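PDB 6DFD: metal transporter CNNM3 from Homo sapiens, which probably takes part in magnesium efflux across the membrane, its cyclic nucleotide-binding homology domain mediating dimerization. Local coordinates for residues Gln85-Asp90 / Val183-Asp188; Pro81-Glu86 / Ile192-Leu197. The protein carries 6 engineered substitutions. All blocks are in the same frame, centred on the assembly; numbering follows the deposited sequence.

Contact 1. Residues Gln85-Asp90 / Val183-Asp188; sequences QEVRFD and VRALSD
The Phe89 ring lies against the backbone of Leu186-Ser187, with Leu186 C and Ser187 N each 3.7 Å above one face and displaced toward the rim. The ring therefore rests on a peptide group and not on the Leu186 side chain, whose first bond points away. Ala185 O approaches the ring obliquely, 3.3 Å from Phe89 CE1; this buried carbonyl oxygen has no hydrogen-bond partner in the model. The Phe89 ring also stacks with His99 of the same chain. With CG anti to the backbone N (chi1 -175°), Phe89 places its ring over the Leu186-Ser187 peptide, CD1 coming to 4.2 Å from Ala185 CB. The same methyl, Ala185 CB, also meets Val87 CG1 at 3.9 Å, a small apolar patch that Leu101 and Leu191 extend around the valine.

The polar half of the contact centres on Asp188 OD1. Phe89 N donates to Asp188 OD1 over 2.7 Å, at 164° and nearly in line with the carboxylate C-O bond. A water donates to the same oxygen and to Phe89 O, so the aspartate grips the phenylalanine backbone both directly and through solvent. Arg88 is near but not paired with it: its NE is 5.8 Å from Asp188 OD1, close enough perhaps to favour the negative charge. Two residues before Phe89, Val87 O receives a CA-H...O contact of 3.3 Å from Asp188 CA. Ser187 OG donates to Asp188 O and is also bonded to Arg118 N, tying down the connection between strands 181-185 and 189-195. The arrangement joins the end of strand 84-87 to the link between the two antiparallel sheets of the beta-barrel, the cupin-like fold of cyclic nucleotide-binding homology domains.

Contact 2. Residues Pro81-Glu86 / Ile192-Leu197; sequences PSVNQE and IKVTRL
Val83 O receives the backbone N-H of Lys193 at 2.8 Å, in the carbonyl plane and with an N-H...O angle of 164°. The same oxygen is approached by Ile192 CA at 3.3 Å in a CA-H...O contact, and Val83 CA returns a similar contact to Lys193 O. Just beyond, Asn84 and Ile192 form an antiparallel non-hydrogen-bonded pair, their side chains running together on one face of the sheet. Ile192 CD1 lies 3.6 Å from Asn84 OD1, whereas the amide nitrogen of Asn84 turns to Leu78 O and His80 O.

Val83 rests one methyl against a pair of methyls on the strand. A chi1 of 171° swings CG1 opposite the backbone N and onto Ile192 CG2 at 3.7 Å and Val194 CG2 at 4.1 Å; Leu77 adds to this apolar cluster. Toward the more exposed side, the Gln85 and Lys193 side chains pass at an angle, Gln85 CG 4.1 Å from Lys193 CB. Bent at chi2 (-84°), Gln85 folds its amide back to a weak bond with Ser82 O. The Lys193 chain runs out extended, and its ammonium makes a cation-pi contact with Tyr110. One directional backbone bond thus sets the register here, the methyls fill the buried side, and the buried Asn84 amide nitrogen is satisfied by carbonyls where helix 71-78 ends.

Both contacts use strand 84-87, sharing Gln85 and Glu86, and their centres lie 15 Å apart. Contact 2 sits deeper, about 7 Å from the chain centre, and has no fully exposed residue among those that touch; contact 1 is about 13 Å out and partly solvated. The strand's beginning is held within its own sheet, by strand pairing and branched aliphatic side chains. Its far end, still paired with Leu189, also meets strand 181-185 of the other sheet and the turn leading out of it, through a valine-alanine methyl contact, an aromatic ring on backbone, a carboxylate and a water. The two contacts thus anchor 84-87 to two strands that follow each other in the chain.

Contact 1. Residues Gln85-Asp90 / Val183-Asp188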
# COMPACT_ATOMS: atom_id res chain seq x y z
N GLN A 85 -19.24 6.47 -5.01
CA GLN A 85 -18.59 7.54 -5.75
C GLN A 85 -17.70 6.94 -6.82
O GLN A 85 -17.40 5.75 -6.82
CB GLN A 85 -17.77 8.45 -4.83
CG GLN A 85 -18.57 9.09 -3.69
CD GLN A 85 -19.31 10.35 -4.08
OE1 GLN A 85 -19.32 10.74 -5.25
NE2 GLN A 85 -19.92 11.01 -3.10
N GLU A 86 -17.26 7.78 -7.75
CA GLU A 86 -16.36 7.34 -8.79
C GLU A 86 -15.25 8.36 -8.94
O GLU A 86 -15.36 9.52 -8.52
CB GLU A 86 -17.09 7.18 -10.13
CG GLU A 86 -17.67 8.48 -10.67
CD GLU A 86 -18.19 8.36 -12.09
OE1 GLU A 86 -17.85 7.36 -12.77
OE2 GLU A 86 -18.95 9.25 -12.53
N VAL A 87 -14.17 7.91 -9.56
CA VAL A 87 -13.17 8.80 -10.13
C VAL A 87 -13.15 8.50 -11.62
O VAL A 87 -12.96 7.34 -12.02
CB VAL A 87 -11.79 8.61 -9.49
CG1 VAL A 87 -10.72 9.39 -10.26
CG2 VAL A 87 -11.81 9.06 -8.04
N ARG A 88 -13.42 9.52 -12.42
CA ARG A 88 -13.28 9.43 -13.86
C ARG A 88 -11.84 9.76 -14.20
O ARG A 88 -11.38 10.89 -13.98
CB ARG A 88 -14.25 10.40 -14.55
CG ARG A 88 -15.69 10.14 -14.19
CD ARG A 88 -16.59 10.73 -15.24
NE ARG A 88 -16.36 10.09 -16.54
CZ ARG A 88 -16.84 10.56 -17.69
NH1 ARG A 88 -17.58 11.66 -17.71
NH2 ARG A 88 -16.58 9.91 -18.82
N PHE A 89 -11.11 8.78 -14.70
CA PHE A 89 -9.69 8.94 -14.89
C PHE A 89 -9.42 9.64 -16.22
O PHE A 89 -9.91 9.22 -17.27
CB PHE A 89 -8.99 7.58 -14.85
CG PHE A 89 -7.51 7.68 -14.91
CD1 PHE A 89 -6.79 8.12 -13.82
CD2 PHE A 89 -6.83 7.35 -16.07
CE1 PHE A 89 -5.42 8.23 -13.88
CE2 PHE A 89 -5.46 7.46 -16.13
CZ PHE A 89 -4.75 7.89 -15.03
N ASP A 90 -8.66 10.73 -16.17
CA ASP A 90 -8.33 11.55 -17.34
C ASP A 90 -6.94 11.13 -17.81
O ASP A 90 -5.93 11.59 -17.27
CB ASP A 90 -8.40 13.03 -17.00
CG ASP A 90 -8.09 13.92 -18.20
OD1 ASP A 90 -7.69 13.41 -19.26
OD2 ASP A 90 -8.25 15.15 -18.06
N VAL A 183 -2.60 8.97 -2.18
CA VAL A 183 -3.25 7.92 -2.95
C VAL A 183 -3.80 8.54 -4.22
O VAL A 183 -4.62 9.46 -4.16
CB VAL A 183 -4.38 7.23 -2.16
CG1 VAL A 183 -5.05 6.17 -3.01
CG2 VAL A 183 -3.83 6.61 -0.88
N ARG A 184 -3.36 8.02 -5.37
CA ARG A 184 -3.72 8.60 -6.65
C ARG A 184 -4.30 7.53 -7.56
O ARG A 184 -3.72 6.45 -7.71
CB ARG A 184 -2.50 9.24 -7.33
CG ARG A 184 -2.80 9.87 -8.68
CD ARG A 184 -1.57 10.53 -9.29
NE ARG A 184 -0.44 9.61 -9.38
CZ ARG A 184 -0.15 8.86 -10.44
NH1 ARG A 184 -0.90 8.91 -11.54
NH2 ARG A 184 0.90 8.06 -10.40
N ALA A 185 -5.41 7.85 -8.21
CA ALA A 185 -5.99 6.94 -9.19
C ALA A 185 -5.04 6.70 -10.34
O ALA A 185 -4.40 7.63 -10.84
CB ALA A 185 -7.29 7.52 -9.74
N LEU A 186 -4.96 5.44 -10.77
CA LEU A 186 -4.28 5.04 -11.99
C LEU A 186 -5.26 4.58 -13.06
O LEU A 186 -4.83 4.22 -14.17
CB LEU A 186 -3.28 3.91 -11.69
CG LEU A 186 -2.23 4.19 -10.63
CD1 LEU A 186 -1.38 2.93 -10.43
CD2 LEU A 186 -1.36 5.39 -11.01
N SER A 187 -6.56 4.60 -12.77
CA SER A 187 -7.61 4.12 -13.66
C SER A 187 -8.91 4.73 -13.16
O SER A 187 -8.95 5.32 -12.09
CB SER A 187 -7.70 2.59 -13.64
OG SER A 187 -8.22 2.13 -12.39
N ASP A 188 -9.98 4.56 -13.94
CA ASP A 188 -11.29 4.85 -13.39
C ASP A 188 -11.46 4.08 -12.10
O ASP A 188 -11.05 2.92 -12.00
CB ASP A 188 -12.41 4.45 -14.35
CG ASP A 188 -12.47 5.30 -15.60
OD1 ASP A 188 -11.91 6.42 -15.62
OD2 ASP A 188 -13.12 4.83 -16.55
O HOH W 1 -12.52 7.98 -17.63

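Contact 2. Residues Pro81-Glu86 / Ile192-Leu197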
# COMPACT_ATOMS: atom_id res chain seq x y z
N PRO A 81 -26.70 6.86 -1.90
CA PRO A 81 -26.04 7.39 -3.10
C PRO A 81 -24.74 8.14 -2.84
O PRO A 81 -23.79 7.99 -3.62
CB PRO A 81 -27.11 8.32 -3.70
CG PRO A 81 -28.40 7.75 -3.23
CD PRO A 81 -28.14 7.20 -1.86
N SER A 82 -24.67 8.96 -1.78
CA SER A 82 -23.47 9.76 -1.55
C SER A 82 -22.26 8.91 -1.18
O SER A 82 -21.13 9.38 -1.32
CB SER A 82 -23.74 10.80 -0.46
OG SER A 82 -23.92 10.18 0.80
N VAL A 83 -22.48 7.68 -0.73
CA VAL A 83 -21.37 6.80 -0.36
C VAL A 83 -20.77 6.11 -1.57
O VAL A 83 -19.62 5.67 -1.54
CB VAL A 83 -21.88 5.79 0.69
CG1 VAL A 83 -20.86 4.69 0.97
CG2 VAL A 83 -22.26 6.52 1.96
N ASN A 84 -21.53 6.04 -2.66
CA ASN A 84 -21.09 5.39 -3.88
C ASN A 84 -20.55 6.47 -4.80
O ASN A 84 -21.32 7.29 -5.31
CB ASN A 84 -22.24 4.62 -4.51
CG ASN A 84 -22.56 3.37 -3.74
OD1 ASN A 84 -21.97 2.32 -3.99
ND2 ASN A 84 -23.47 3.47 -2.76
N GLN A 85 -19.24 6.47 -5.01
CA GLN A 85 -18.59 7.54 -5.75
C GLN A 85 -17.70 6.94 -6.82
O GLN A 85 -17.40 5.75 -6.82
CB GLN A 85 -17.77 8.45 -4.83
CG GLN A 85 -18.57 9.09 -3.69
CD GLN A 85 -19.31 10.35 -4.08
OE1 GLN A 85 -19.32 10.74 -5.25
NE2 GLN A 85 -19.92 11.01 -3.10
N GLU A 86 -17.26 7.78 -7.75
CA GLU A 86 -16.36 7.34 -8.79
C GLU A 86 -15.25 8.36 -8.94
O GLU A 86 -15.36 9.52 -8.52
CB GLU A 86 -17.09 7.18 -10.13
CG GLU A 86 -17.67 8.48 -10.67
CD GLU A 86 -18.19 8.36 -12.09
OE1 GLU A 86 -17.85 7.36 -12.77
OE2 GLU A 86 -18.95 9.25 -12.53
N ILE A 192 -16.34 3.17 -2.43
CA ILE A 192 -17.15 3.43 -1.24
C ILE A 192 -16.45 4.55 -0.47
O ILE A 192 -15.27 4.43 -0.14
CB ILE A 192 -17.27 2.16 -0.37
CG1 ILE A 192 -18.08 1.09 -1.12
CG2 ILE A 192 -17.89 2.47 1.00
CD1 ILE A 192 -19.53 1.52 -1.46
N LYS A 193 -17.18 5.63 -0.19
CA LYS A 193 -16.65 6.77 0.56
C LYS A 193 -17.54 7.04 1.76
O LYS A 193 -18.72 7.37 1.60
CB LYS A 193 -16.58 8.02 -0.31
CG LYS A 193 -15.93 9.21 0.38
CD LYS A 193 -16.15 10.49 -0.42
CE LYS A 193 -15.10 11.55 -0.09
NZ LYS A 193 -15.25 12.78 -0.94
N VAL A 194 -16.98 6.93 2.96
CA VAL A 194 -17.72 7.15 4.20
C VAL A 194 -17.05 8.29 4.95
O VAL A 194 -15.88 8.18 5.33
CB VAL A 194 -17.78 5.89 5.06
CG1 VAL A 194 -18.51 6.18 6.38
CG2 VAL A 194 -18.48 4.79 4.29
N THR A 195 -17.79 9.38 5.15
CA THR A 195 -17.26 10.49 5.91
C THR A 195 -17.41 10.23 7.40
O THR A 195 -18.18 9.38 7.85
CB THR A 195 -17.97 11.80 5.55
OG1 THR A 195 -19.32 11.77 6.03
CG2 THR A 195 -17.97 12.03 4.04
N ARG A 196 -16.65 11.00 8.18
CA ARG A 196 -16.74 10.89 9.63
C ARG A 196 -18.16 11.15 10.11
O ARG A 196 -18.67 10.45 10.99
CB ARG A 196 -15.76 11.85 10.28
CG ARG A 196 -15.76 11.82 11.80
CD ARG A 196 -14.56 12.55 12.37
NE ARG A 196 -14.30 13.82 11.69
CZ ARG A 196 -13.35 14.68 12.03
NH1 ARG A 196 -12.55 14.43 13.06
NH2 ARG A 196 -13.20 15.81 11.34
N LEU A 197 -18.83 12.16 9.54
CA LEU A 197 -20.19 12.46 9.97
C LEU A 197 -21.14 11.33 9.60
O LEU A 197 -22.03 10.99 10.38
CB LEU A 197 -20.67 13.78 9.36
CG LEU A 197 -20.11 15.07 9.97
CD1 LEU A 197 -20.65 16.29 9.23
CD2 LEU A 197 -20.45 15.17 11.46